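Long-range contacts in endonuclease V (Homo sapiens, PDB 6OZE), which probably cleaves RNA at inosine sites as a metal-ion-dependent endoribonuclease of the RNase H-like clan: residues 22-27 with 206-211; 172-177 with 185-190; 54-59 with 74-79; 95-100 with 136-141; 85-90 with 124-129. The protein carries 4 engineered substitutions. All blocks are in the same frame, centred on the assembly; numbering follows the deposited sequence. Where two conformers were deposited one is given.

Contact 1 (22-27 with 206-211); sequences DRDTEA and RMSLEA
With CG turned beside its backbone N (chi1 -64°), Asp24 swings its carboxylate onto Ser208, whose own first torsion places OG between that carboxylate and the first turn of helix 209-218. The two oxygens of Asp24 divide the work. OD1 takes the backbone N of Ser208 at 2.8 Å in an almost straight bond (176°) that arrives well above the carboxylate plane, while OD2 accepts from Ser208 OG at 2.8 Å on its syn side, tilted out of the plane. Ser208 is the N-cap residue, and its OG in turn accepts from Ala211 N at 3.2 Å. On the other flank Arg206, bent at chi2 and chi3, lays its CD 3.2 Å from Thr25 OG1. Its NH1 reaches Glu26 OE2 at 2.7 Å, a salt bridge between planes 71° apart; the same OE2 accepts from Thr25 OG1 at 2.8 Å. Gln29 NE2 donates to Arg206 O, and Gln29 OE1 accepts from Thr25 N and Glu26 N. Polar bonds thus hold the loop between helix 3-17 and strand 39-47 to the N-terminus of helix 209-218, whose dipole would probably stabilise the Asp24 carboxylate as an anion.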
# COMPACT_ATOMS: atom_id res chain seq x y z
N ASP A 22 -4.92 -7.78 12.46
CA ASP A 22 -5.07 -8.45 11.17
C ASP A 22 -6.49 -8.98 10.95
O ASP A 22 -6.68 -9.98 10.24
CB ASP A 22 -4.02 -9.55 10.97
CG ASP A 22 -4.09 -10.61 12.04
OD1 ASP A 22 -4.63 -10.34 13.13
OD2 ASP A 22 -3.59 -11.73 11.79
N ARG A 23 -7.48 -8.31 11.52
CA ARG A 23 -8.87 -8.64 11.34
C ARG A 23 -9.62 -7.36 10.98
O ARG A 23 -9.10 -6.25 11.11
CB ARG A 23 -9.47 -9.24 12.62
CG ARG A 23 -9.53 -8.24 13.75
CD ARG A 23 -10.02 -8.89 15.03
NE ARG A 23 -10.00 -7.93 16.13
CZ ARG A 23 -10.97 -7.07 16.39
NH1 ARG A 23 -12.06 -7.04 15.63
NH2 ARG A 23 -10.86 -6.23 17.42
N ASP A 24 -10.85 -7.54 10.52
CA ASP A 24 -11.69 -6.39 10.22
C ASP A 24 -12.19 -5.77 11.51
O ASP A 24 -12.54 -6.48 12.46
CB ASP A 24 -12.87 -6.84 9.36
CG ASP A 24 -12.43 -7.36 8.01
OD1 ASP A 24 -11.61 -6.68 7.36
OD2 ASP A 24 -12.89 -8.46 7.62
N THR A 25 -12.19 -4.44 11.56
CA THR A 25 -12.65 -3.72 12.74
C THR A 25 -13.85 -2.83 12.48
O THR A 25 -14.42 -2.31 13.45
CB THR A 25 -11.50 -2.89 13.35
OG1 THR A 25 -11.03 -1.93 12.39
CG2 THR A 25 -10.34 -3.78 13.76
N GLU A 26 -14.27 -2.65 11.23
CA GLU A 26 -15.36 -1.75 10.88
C GLU A 26 -16.48 -2.52 10.22
O GLU A 26 -16.23 -3.47 9.47
CB GLU A 26 -14.87 -0.67 9.92
CG GLU A 26 -13.54 -0.04 10.32
CD GLU A 26 -13.59 0.55 11.72
OE1 GLU A 26 -14.58 1.25 12.04
OE2 GLU A 26 -12.64 0.31 12.49
N ALA A 27 -17.72 -2.10 10.49
CA ALA A 27 -18.88 -2.76 9.90
C ALA A 27 -18.81 -2.77 8.38
O ALA A 27 -19.20 -3.75 7.74
CB ALA A 27 -20.17 -2.09 10.37
N ARG A 206 -5.70 -3.42 10.44
CA ARG A 206 -7.14 -3.28 10.67
C ARG A 206 -7.98 -3.71 9.47
O ARG A 206 -9.04 -3.13 9.22
CB ARG A 206 -7.51 -1.87 11.14
CG ARG A 206 -7.15 -1.60 12.57
CD ARG A 206 -8.22 -0.76 13.23
NE ARG A 206 -7.95 0.67 13.14
CZ ARG A 206 -8.89 1.59 12.94
NH1 ARG A 206 -10.15 1.23 12.79
NH2 ARG A 206 -8.55 2.87 12.88
N MET A 207 -7.53 -4.71 8.73
CA MET A 207 -8.38 -5.33 7.72
C MET A 207 -7.98 -6.79 7.59
O MET A 207 -6.83 -7.16 7.78
CB MET A 207 -8.26 -4.60 6.38
CG MET A 207 -9.43 -4.89 5.41
SD MET A 207 -9.68 -3.45 4.34
CE MET A 207 -11.24 -3.86 3.55
N SER A 208 -8.97 -7.63 7.27
CA SER A 208 -8.67 -9.02 6.95
C SER A 208 -8.17 -9.09 5.51
O SER A 208 -8.43 -8.21 4.68
CB SER A 208 -9.90 -9.90 7.12
OG SER A 208 -10.86 -9.60 6.10
N LEU A 209 -7.40 -10.15 5.22
CA LEU A 209 -6.86 -10.30 3.88
C LEU A 209 -7.98 -10.48 2.86
O LEU A 209 -7.94 -9.89 1.78
CB LEU A 209 -5.90 -11.48 3.85
CG LEU A 209 -5.29 -11.80 2.48
CD1 LEU A 209 -4.53 -10.59 1.92
CD2 LEU A 209 -4.37 -13.00 2.61
N GLU A 210 -8.99 -11.28 3.19
CA GLU A 210 -10.10 -11.49 2.27
C GLU A 210 -10.78 -10.18 1.91
O GLU A 210 -11.03 -9.89 0.74
CB GLU A 210 -11.11 -12.47 2.87
CG GLU A 210 -10.68 -13.93 2.83
CD GLU A 210 -11.61 -14.84 3.61
OE1 GLU A 210 -12.57 -14.33 4.23
OE2 GLU A 210 -11.37 -16.07 3.62
N ALA A 211 -11.06 -9.35 2.92
CA ALA A 211 -11.71 -8.07 2.66
C ALA A 211 -10.81 -7.12 1.89
O ALA A 211 -11.27 -6.37 1.02
CB ALA A 211 -12.15 -7.42 3.97

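Contact 2 (172-177 with 185-190); sequences GDSFPL and LGMALR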
# COMPACT_ATOMS: atom_id res chain seq x y z
N GLY A 172 -10.91 -9.95 -10.29
CA GLY A 172 -11.40 -10.51 -9.06
C GLY A 172 -10.87 -11.89 -8.75
O GLY A 172 -10.96 -12.32 -7.60
N ASP A 173 -10.31 -12.58 -9.74
CA ASP A 173 -9.73 -13.90 -9.49
C ASP A 173 -8.45 -13.72 -8.67
O ASP A 173 -7.68 -12.78 -8.90
CB ASP A 173 -9.36 -14.60 -10.80
CG ASP A 173 -10.57 -15.07 -11.58
OD1 ASP A 173 -11.72 -14.93 -11.09
OD2 ASP A 173 -10.38 -15.60 -12.69
N SER A 174 -8.23 -14.63 -7.73
CA SER A 174 -7.12 -14.46 -6.81
C SER A 174 -6.65 -15.82 -6.32
O SER A 174 -7.39 -16.81 -6.35
CB SER A 174 -7.51 -13.59 -5.61
OG SER A 174 -8.56 -14.21 -4.87
N PHE A 175 -5.38 -15.88 -5.88
CA PHE A 175 -4.86 -17.09 -5.26
C PHE A 175 -3.96 -16.73 -4.09
O PHE A 175 -3.37 -15.64 -4.07
CB PHE A 175 -4.12 -18.02 -6.25
CG PHE A 175 -2.88 -17.44 -6.90
CD1 PHE A 175 -1.65 -17.47 -6.24
CD2 PHE A 175 -2.92 -16.96 -8.20
CE1 PHE A 175 -0.50 -17.02 -6.86
CE2 PHE A 175 -1.77 -16.48 -8.82
CZ PHE A 175 -0.56 -16.51 -8.15
N PRO A 176 -3.86 -17.59 -3.08
CA PRO A 176 -3.12 -17.24 -1.87
C PRO A 176 -1.61 -17.42 -2.01
O PRO A 176 -1.13 -18.25 -2.78
CB PRO A 176 -3.68 -18.21 -0.82
CG PRO A 176 -4.08 -19.42 -1.62
CD PRO A 176 -4.58 -18.88 -2.94
N LEU A 177 -0.87 -16.59 -1.26
CA LEU A 177 0.58 -16.66 -1.18
C LEU A 177 0.95 -17.21 0.19
O LEU A 177 0.79 -16.52 1.20
CB LEU A 177 1.19 -15.28 -1.41
CG LEU A 177 0.70 -14.63 -2.71
CD1 LEU A 177 1.08 -13.15 -2.75
CD2 LEU A 177 1.27 -15.36 -3.91
N LEU A 185 0.54 -15.05 3.53
CA LEU A 185 1.10 -13.71 3.65
C LEU A 185 0.38 -12.69 2.80
O LEU A 185 0.49 -11.48 3.05
CB LEU A 185 2.57 -13.75 3.22
CG LEU A 185 3.42 -14.75 4.00
CD1 LEU A 185 4.80 -14.88 3.37
CD2 LEU A 185 3.53 -14.32 5.44
N GLY A 186 -0.35 -13.14 1.79
CA GLY A 186 -1.05 -12.23 0.91
C GLY A 186 -1.77 -13.01 -0.17
O GLY A 186 -1.89 -14.23 -0.09
N MET A 187 -2.27 -12.27 -1.15
CA MET A 187 -2.98 -12.86 -2.28
C MET A 187 -2.51 -12.22 -3.57
O MET A 187 -2.26 -11.02 -3.61
CB MET A 187 -4.49 -12.61 -2.14
CG MET A 187 -5.09 -13.08 -0.83
SD MET A 187 -5.43 -14.84 -0.87
CE MET A 187 -6.29 -14.84 -2.42
N ALA A 188 -2.40 -13.02 -4.62
CA ALA A 188 -2.21 -12.48 -5.96
C ALA A 188 -3.60 -12.25 -6.52
O ALA A 188 -4.45 -13.14 -6.45
CB ALA A 188 -1.43 -13.46 -6.84
N LEU A 189 -3.83 -11.07 -7.08
CA LEU A 189 -5.15 -10.69 -7.53
C LEU A 189 -5.07 -10.23 -8.97
O LEU A 189 -4.28 -9.34 -9.31
CB LEU A 189 -5.67 -9.52 -6.69
CG LEU A 189 -6.90 -8.79 -7.25
CD1 LEU A 189 -8.12 -9.70 -7.25
CD2 LEU A 189 -7.15 -7.50 -6.46
N ARG A 190 -5.88 -10.84 -9.84
CA ARG A 190 -6.07 -10.27 -11.17
C ARG A 190 -7.04 -9.10 -11.04
O ARG A 190 -8.19 -9.27 -10.65
CB ARG A 190 -6.59 -11.32 -12.15
CG ARG A 190 -6.78 -10.73 -13.53
CD ARG A 190 -6.85 -11.84 -14.58
NE ARG A 190 -6.98 -11.32 -15.93
CZ ARG A 190 -6.69 -12.04 -17.02
NH1 ARG A 190 -6.24 -13.28 -16.90
NH2 ARG A 190 -6.85 -11.51 -18.23
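Ala188 sets its methyl group over one face of the Phe175 ring, CB lying 3.6 Å from the ring centroid and 18° off the normal, a CH-pi contact displaced toward CZ. The ring is folded back over the neighbouring strand because its CG stands between the backbone N and the carbonyl carbon (chi1 63°). Leu177 continues this face, its CD1 resting against the backbone of Met187 at 3.8 Å from C. On the reverse face Met187, in one of its two conformers, bends at both chi2 and chi3 and curls across the opposing strand: SD comes 3.5 Å from Pro176 CA, and the methyl CE ends 3.4 Å from Ser174 OG. Leu189 CD1 extends this side toward the backbone of Gly172 and Asp173.

Between the faces runs the antiparallel ladder. Phe175 and Ala188 form a hydrogen-bonded pair, with Ala188 N to Phe175 O at 2.8 Å, and Leu177 N reaches Gly186 O at 2.8 Å. Toward the polar edge Arg190 N donates to Asp173 O and Gly172 N to Arg190 O, the latter at 2.8 Å. The charged ends turn elsewhere: Asp173 OD2 accepts from Thr170 N and from the N of Gln169, a residue of a sodium site, and Arg190 NH2 donates to Asp193 O.

This is the beta hairpin of strands 174-178 and 184-189 at one margin of the central sheet. Helix 159-167 covers the Phe175 face, helix 209-218 packs on Met187 and Leu189, and strand 199-205 continues the sheet beyond 184-189.

Contact 3 (54-59 with 74-79); sequences RACASL and SRMVSL. With ACT (acetate ion), chain B.
Arg54 and Ser78 make a polar contact between their side chains. The arginine bends at chi2 (66°) to bring its guanidinium over the opposing strand, where NH2 donates to Ser78 OG at 2.8 Å, bent at 138° and tilted from the guanidinium plane. An acetate, probably from the crystallisation liquor, is held by two further bonds, Arg54 NE to its O and NH1 to its OXT, the latter 2.6 Å and nearly straight. Backbone of Met76 and Val77 lies over one face of the group. Shortening Arg54 to an alanine is likely to leave Ser78 OG without this donor and the acetate without its two-pronged partner. A second polar pair joins Ser58 OG and Ser74 OG at 2.8 Å, and Ser58 OG also bonds Ser235 OG.

Backbone bonds pair Ala55 with Val77 and Ala57 with Arg75 in antiparallel register, as in Val77 N to Ala55 O at 2.8 Å.

Apolar contacts are lighter: Cys56 CB meets Met76 SD at 4.0 Å, and on the opposite face Ala55 CB meets Leu79 CG at 4.0 Å.

The hairpin forms one end of the central sheet, with strand 69-78 outermost and 39-47 beside 54-63. Helix 89-106 covers the Ala57 and Val77 face; helix 226-242 packs on Cys56 and Ser74.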
# COMPACT_ATOMS: atom_id res chain seq x y z
N ARG A 54 15.79 12.92 -3.38
CA ARG A 54 14.61 13.74 -3.65
C ARG A 54 13.47 12.91 -4.22
O ARG A 54 13.67 12.09 -5.12
CB ARG A 54 14.94 14.90 -4.59
CG ARG A 54 13.96 16.08 -4.51
CD ARG A 54 14.01 16.79 -3.15
NE ARG A 54 13.19 18.01 -3.14
CZ ARG A 54 12.79 18.65 -2.03
NH1 ARG A 54 12.06 19.75 -2.14
NH2 ARG A 54 13.12 18.18 -0.83
N ALA A 55 12.27 13.16 -3.72
CA ALA A 55 11.11 12.37 -4.08
C ALA A 55 9.87 13.24 -3.93
O ALA A 55 9.94 14.38 -3.44
CB ALA A 55 11.00 11.13 -3.18
N CYS A 56 8.74 12.70 -4.37
CA CYS A 56 7.45 13.33 -4.12
C CYS A 56 6.58 12.35 -3.34
O CYS A 56 6.53 11.16 -3.66
CB CYS A 56 6.76 13.70 -5.43
SG CYS A 56 5.23 14.58 -5.19
N ALA A 57 5.92 12.86 -2.30
CA ALA A 57 4.95 12.08 -1.52
C ALA A 57 3.57 12.63 -1.82
O ALA A 57 3.37 13.86 -1.83
CB ALA A 57 5.25 12.19 -0.02
N SER A 58 2.61 11.74 -2.08
CA SER A 58 1.26 12.16 -2.43
C SER A 58 0.21 11.39 -1.64
O SER A 58 0.37 10.20 -1.35
CB SER A 58 0.97 11.94 -3.92
OG SER A 58 1.86 12.74 -4.72
N LEU A 59 -0.86 12.10 -1.30
CA LEU A 59 -2.05 11.51 -0.68
C LEU A 59 -3.26 11.95 -1.47
O LEU A 59 -3.44 13.15 -1.73
CB LEU A 59 -2.17 11.98 0.78
CG LEU A 59 -3.52 11.75 1.46
CD1 LEU A 59 -3.76 10.25 1.65
CD2 LEU A 59 -3.54 12.46 2.81
N SER A 74 0.32 16.80 -2.86
CA SER A 74 1.63 16.27 -3.21
C SER A 74 2.68 17.22 -2.67
O SER A 74 2.48 18.44 -2.69
CB SER A 74 1.81 16.20 -4.72
OG SER A 74 0.90 15.27 -5.30
N ARG A 75 3.79 16.67 -2.19
CA ARG A 75 4.87 17.51 -1.67
C ARG A 75 6.21 16.90 -2.06
O ARG A 75 6.42 15.70 -1.88
CB ARG A 75 4.78 17.63 -0.15
CG ARG A 75 3.56 18.38 0.32
CD ARG A 75 3.94 19.46 1.30
NE ARG A 75 3.45 19.14 2.64
CZ ARG A 75 2.20 19.34 3.03
NH1 ARG A 75 1.31 19.87 2.19
NH2 ARG A 75 1.83 19.03 4.26
N MET A 76 7.12 17.74 -2.55
CA MET A 76 8.50 17.30 -2.73
C MET A 76 9.17 17.17 -1.37
O MET A 76 9.00 18.03 -0.49
CB MET A 76 9.30 18.30 -3.56
CG MET A 76 8.80 18.59 -4.97
SD MET A 76 8.70 17.11 -6.01
CE MET A 76 10.43 16.69 -6.13
N VAL A 77 9.93 16.09 -1.19
CA VAL A 77 10.56 15.76 0.08
C VAL A 77 11.95 15.20 -0.20
O VAL A 77 12.26 14.77 -1.31
CB VAL A 77 9.73 14.73 0.88
CG1 VAL A 77 8.34 15.28 1.20
CG2 VAL A 77 9.61 13.43 0.11
N SER A 78 12.79 15.22 0.83
CA SER A 78 14.14 14.65 0.76
C SER A 78 14.21 13.45 1.70
O SER A 78 14.07 13.61 2.91
CB SER A 78 15.18 15.68 1.16
OG SER A 78 15.24 16.74 0.23
N LEU A 79 14.43 12.26 1.13
CA LEU A 79 14.47 11.01 1.89
C LEU A 79 15.91 10.79 2.34
O LEU A 79 16.71 10.15 1.66
CB LEU A 79 13.99 9.84 1.04
CG LEU A 79 12.64 9.95 0.32
CD1 LEU A 79 12.14 8.57 -0.09
CD2 LEU A 79 11.61 10.61 1.19
C ACT B . 12.49 20.30 -5.36
O ACT B . 13.39 19.43 -5.31
OXT ACT B . 11.57 20.54 -4.53
CH3 ACT B . 12.54 21.24 -6.60

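Contact 4 (95-100 with 136-141); sequences FLLELV and VLTDLP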
# COMPACT_ATOMS: atom_id res chain seq x y z
N PHE A 95 6.84 11.08 5.83
CA PHE A 95 6.21 12.05 4.95
C PHE A 95 4.75 11.72 4.69
O PHE A 95 3.91 12.62 4.63
CB PHE A 95 7.01 12.16 3.66
CG PHE A 95 8.44 12.48 3.91
CD1 PHE A 95 8.81 13.76 4.27
CD2 PHE A 95 9.41 11.49 3.85
CE1 PHE A 95 10.13 14.06 4.53
CE2 PHE A 95 10.73 11.79 4.12
CZ PHE A 95 11.09 13.08 4.46
N LEU A 96 4.44 10.44 4.52
CA LEU A 96 3.05 10.07 4.32
C LEU A 96 2.24 10.36 5.57
O LEU A 96 1.10 10.83 5.50
CB LEU A 96 2.97 8.59 3.94
CG LEU A 96 3.65 8.25 2.62
CD1 LEU A 96 3.51 6.74 2.35
CD2 LEU A 96 3.02 9.04 1.49
N LEU A 97 2.81 10.07 6.74
CA LEU A 97 2.10 10.37 7.98
C LEU A 97 1.80 11.86 8.10
O LEU A 97 0.71 12.25 8.54
CB LEU A 97 2.89 9.85 9.18
CG LEU A 97 2.10 9.61 10.46
CD1 LEU A 97 2.77 8.54 11.26
CD2 LEU A 97 2.04 10.88 11.26
N GLU A 98 2.76 12.72 7.71
CA GLU A 98 2.55 14.16 7.75
C GLU A 98 1.42 14.60 6.83
O GLU A 98 0.65 15.52 7.17
CB GLU A 98 3.84 14.88 7.38
CG GLU A 98 3.81 16.37 7.60
CD GLU A 98 3.83 16.74 9.07
OE1 GLU A 98 4.23 15.90 9.90
OE2 GLU A 98 3.44 17.89 9.39
N LEU A 99 1.31 13.99 5.65
CA LEU A 99 0.21 14.34 4.76
C LEU A 99 -1.14 13.95 5.36
O LEU A 99 -2.11 14.70 5.25
CB LEU A 99 0.38 13.66 3.40
CG LEU A 99 1.57 14.16 2.56
CD1 LEU A 99 1.72 13.27 1.30
CD2 LEU A 99 1.38 15.61 2.19
N VAL A 100 -1.21 12.77 5.98
CA VAL A 100 -2.47 12.34 6.59
C VAL A 100 -2.85 13.27 7.73
O VAL A 100 -4.01 13.67 7.86
CB VAL A 100 -2.36 10.87 7.05
CG1 VAL A 100 -3.62 10.46 7.81
CG2 VAL A 100 -2.14 9.97 5.85
N VAL A 136 -0.30 1.29 11.40
CA VAL A 136 -0.24 1.31 12.87
C VAL A 136 -0.09 2.74 13.37
O VAL A 136 -0.69 3.13 14.38
CB VAL A 136 0.89 0.39 13.37
CG1 VAL A 136 1.24 0.70 14.82
CG2 VAL A 136 0.48 -1.08 13.24
N LEU A 137 0.73 3.54 12.68
CA LEU A 137 1.01 4.90 13.15
C LEU A 137 -0.16 5.85 12.89
O LEU A 137 -0.42 6.73 13.72
CB LEU A 137 2.30 5.41 12.54
CG LEU A 137 3.58 4.78 13.09
CD1 LEU A 137 4.79 5.29 12.32
CD2 LEU A 137 3.76 5.08 14.58
N THR A 138 -0.88 5.69 11.78
CA THR A 138 -2.09 6.47 11.55
C THR A 138 -3.31 5.89 12.26
O THR A 138 -4.31 6.60 12.40
CB THR A 138 -2.43 6.55 10.06
OG1 THR A 138 -2.66 5.24 9.55
CG2 THR A 138 -1.29 7.21 9.27
N ASP A 139 -3.22 4.64 12.72
CA ASP A 139 -4.38 3.87 13.20
C ASP A 139 -5.53 3.88 12.20
O ASP A 139 -6.69 4.09 12.56
CB ASP A 139 -4.84 4.31 14.59
CG ASP A 139 -5.61 3.22 15.31
OD1 ASP A 139 -5.37 2.02 15.02
OD2 ASP A 139 -6.46 3.56 16.15
N LEU A 140 -5.19 3.70 10.93
CA LEU A 140 -6.20 3.60 9.90
C LEU A 140 -6.13 2.22 9.26
O LEU A 140 -5.04 1.64 9.14
CB LEU A 140 -5.97 4.64 8.79
CG LEU A 140 -6.26 6.11 9.10
CD1 LEU A 140 -5.82 6.96 7.92
CD2 LEU A 140 -7.75 6.30 9.40
N PRO A 141 -7.26 1.66 8.85
CA PRO A 141 -7.22 0.48 8.00
C PRO A 141 -6.34 0.74 6.79
O PRO A 141 -6.45 1.78 6.13
CB PRO A 141 -8.69 0.29 7.60
CG PRO A 141 -9.46 0.88 8.76
CD PRO A 141 -8.64 2.09 9.15
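Leu97 and Leu137 meet on the partly solvent-facing side of this contact. Leu97 CD1 comes 3.4 Å from Leu137 CB, but Leu97 adopts two conformers and the apparent tightness, read from one of them, is doubtful. The two side chains cross at about a right angle, so that CD1 touches the root of Leu137 rather than running along it, with Leu137 CD1 further off at 4.0 Å. With CG set opposite the backbone N (chi1 -158°), Leu97 leans from helix 89-106 toward helix 130-138.

The inner side is buried and packs at ordinary distances. Val100 and Leu140 reach toward each other tip to tip, CG1 to CD1 at 4.1 Å. Thr138 CG2 sits between the two layers, 4.3 Å from Leu97 CG and 4.3 Å from Val100 CG1, so the threonine presents its methyl to the neighbouring helix. Its hydroxyl is turned back into its own helix, where OG1 bonds Leu134 O and takes only a weak bond from Leu140 N.

Leu140 is delivered to this side by the end of helix 130-138, a Schellman motif in which Asp139, of positive phi, is the C-prime residue and Leu140 N returns to Gly135 O. Between residues 95-100 and 136-141 the contact is hydrocarbon only, its fit resting on side-chain shape; a weak bond from Arg104 NH2 to Thr138 O links the helices further along.

Contact 5 (85-90 with 124-129); sequences SGFLAF and HHRGFG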
# COMPACT_ATOMS: atom_id res chain seq x y z
N SER A 85 17.35 -2.68 2.42
CA SER A 85 16.25 -3.58 2.08
C SER A 85 15.59 -4.11 3.34
O SER A 85 16.27 -4.60 4.26
CB SER A 85 16.77 -4.74 1.23
OG SER A 85 17.17 -4.29 -0.04
N GLY A 86 14.27 -4.03 3.39
CA GLY A 86 13.51 -4.41 4.56
C GLY A 86 13.17 -3.26 5.48
O GLY A 86 12.43 -3.45 6.45
N PHE A 87 13.69 -2.06 5.20
CA PHE A 87 13.54 -0.90 6.06
C PHE A 87 13.08 0.33 5.29
O PHE A 87 13.22 1.46 5.78
CB PHE A 87 14.86 -0.61 6.79
CG PHE A 87 15.31 -1.74 7.67
CD1 PHE A 87 14.86 -1.84 8.97
CD2 PHE A 87 16.20 -2.70 7.19
CE1 PHE A 87 15.28 -2.86 9.79
CE2 PHE A 87 16.63 -3.73 8.01
CZ PHE A 87 16.17 -3.82 9.31
N LEU A 88 12.54 0.13 4.08
CA LEU A 88 12.09 1.26 3.26
C LEU A 88 11.10 2.14 4.00
O LEU A 88 11.10 3.36 3.81
CB LEU A 88 11.45 0.75 1.96
CG LEU A 88 10.78 1.80 1.07
CD1 LEU A 88 11.78 2.86 0.61
CD2 LEU A 88 10.11 1.15 -0.13
N ALA A 89 10.26 1.55 4.85
CA ALA A 89 9.24 2.34 5.53
C ALA A 89 9.84 3.47 6.35
O ALA A 89 9.22 4.52 6.51
CB ALA A 89 8.35 1.45 6.40
N PHE A 90 11.07 3.29 6.87
CA PHE A 90 11.69 4.35 7.63
C PHE A 90 12.02 5.56 6.78
O PHE A 90 12.16 6.67 7.31
CB PHE A 90 12.93 3.83 8.37
CG PHE A 90 12.60 2.92 9.51
CD1 PHE A 90 12.34 3.44 10.77
CD2 PHE A 90 12.51 1.56 9.33
CE1 PHE A 90 12.02 2.61 11.82
CE2 PHE A 90 12.18 0.71 10.38
CZ PHE A 90 11.94 1.24 11.63
N HIS A 124 6.42 -9.19 3.73
CA HIS A 124 7.58 -8.32 3.89
C HIS A 124 8.66 -9.10 4.62
O HIS A 124 8.37 -10.08 5.32
CB HIS A 124 7.18 -7.06 4.66
CG HIS A 124 8.30 -6.10 4.90
ND1 HIS A 124 8.99 -6.05 6.09
CD2 HIS A 124 8.83 -5.13 4.12
CE1 HIS A 124 9.91 -5.11 6.03
NE2 HIS A 124 9.83 -4.53 4.84
N HIS A 125 9.90 -8.63 4.47
CA HIS A 125 11.06 -9.30 5.07
C HIS A 125 10.83 -9.62 6.55
O HIS A 125 11.24 -10.68 7.04
CB HIS A 125 12.30 -8.41 4.96
CG HIS A 125 12.59 -7.92 3.57
ND1 HIS A 125 11.73 -7.09 2.88
CD2 HIS A 125 13.65 -8.13 2.77
CE1 HIS A 125 12.25 -6.82 1.69
NE2 HIS A 125 13.42 -7.44 1.60
N ARG A 126 10.19 -8.70 7.27
CA ARG A 126 9.99 -8.83 8.71
C ARG A 126 8.52 -8.86 9.09
O ARG A 126 8.18 -8.62 10.25
CB ARG A 126 10.73 -7.70 9.43
CG ARG A 126 11.16 -8.01 10.86
CD ARG A 126 12.26 -7.08 11.33
NE ARG A 126 13.58 -7.52 10.87
CZ ARG A 126 14.16 -7.11 9.74
NH1 ARG A 126 13.56 -6.24 8.95
NH2 ARG A 126 15.36 -7.59 9.42
N GLY A 127 7.63 -9.16 8.14
CA GLY A 127 6.21 -9.08 8.42
C GLY A 127 5.73 -7.68 8.74
O GLY A 127 4.68 -7.53 9.37
N PHE A 128 6.45 -6.65 8.31
CA PHE A 128 6.10 -5.28 8.70
C PHE A 128 6.56 -4.26 7.65
O PHE A 128 7.49 -3.46 7.84
CB PHE A 128 6.66 -4.94 10.08
CG PHE A 128 5.97 -3.77 10.73
CD1 PHE A 128 4.63 -3.86 11.08
CD2 PHE A 128 6.66 -2.59 10.97
CE1 PHE A 128 3.98 -2.78 11.66
CE2 PHE A 128 6.00 -1.51 11.55
CZ PHE A 128 4.67 -1.61 11.90
N GLY A 129 5.87 -4.25 6.51
CA GLY A 129 6.19 -3.33 5.44
C GLY A 129 5.51 -1.97 5.60
O GLY A 129 4.82 -1.70 6.58
O HOH W 1 10.96 -2.47 3.19
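Gly86 lies against the flat side of His125, its CA 3.8 Å from the ring centroid and 17° off the normal, a CH-pi contact. The His124 ring meets the same glycine by its edge, CE1 standing 3.0 Å from Gly86 O near the ring plane. One face of His124 is covered by Phe128 O and Gly129 CA, the opposite face by His125 ND1. Water 1 lies at its edge too, bonded to NE2 at 2.9 Å and giving the ring a bridge to Leu88 N, which donates to the water. The Arg126 guanidinium has Phe87 CZ over one face, 3.6 Å from NH1, and Gly86 O near its plane; the planes of the Phe87 ring and the guanidinium are 25° apart.

His124 to Gly127 form a type I beta turn, closed by Gly127 N to His124 O, which leads to Gly129 at the N-cap of helix 130-138. Facing it, the residues from Ser85 lead into helix 89-106, so the contact joins the approaches to two helices. Gly86 has a positive phi, and a side chain there would press on His125 CG and jam against the carbonyl O of Ser85.

Arg126 bends at chi3 (-82°) to bring its guanidinium beside Phe87, and NH1 has a weak bond to Gln13 OE1 of helix 3-17. With a serine in place of Phe87, the guanidinium would be likely to lose the cover on that face and turn more freely. Gln13 NE2 also donates to Gly86 O, while Phe87 itself packs on Lys10 and Gln13.

Contacts 2 and 3 are hairpins at the two ends of one eight-stranded mixed sheet, their centres about 30 Å apart and on opposite sides of the chain's centre. Contact 1 touches contact 2 through Leu209 CD2, 3.5 Å from Met187 CG, and contact 4 through a weak, long ion pair, Arg206 NE to Asp139 OD1 at 3.5 Å. Contact 4 packs on contact 3, with Leu79 CD2 3.3 Å from Phe95 CE2. Touching neighbours therefore run from contact 2 through 1 and 4 to 3, and 4 also touches 5, with which it shares helix 89-106. A sodium ion lies about 4 Å from the Arg190 side chain; the Glu26 side chain is about 13 Å from a sodium ion.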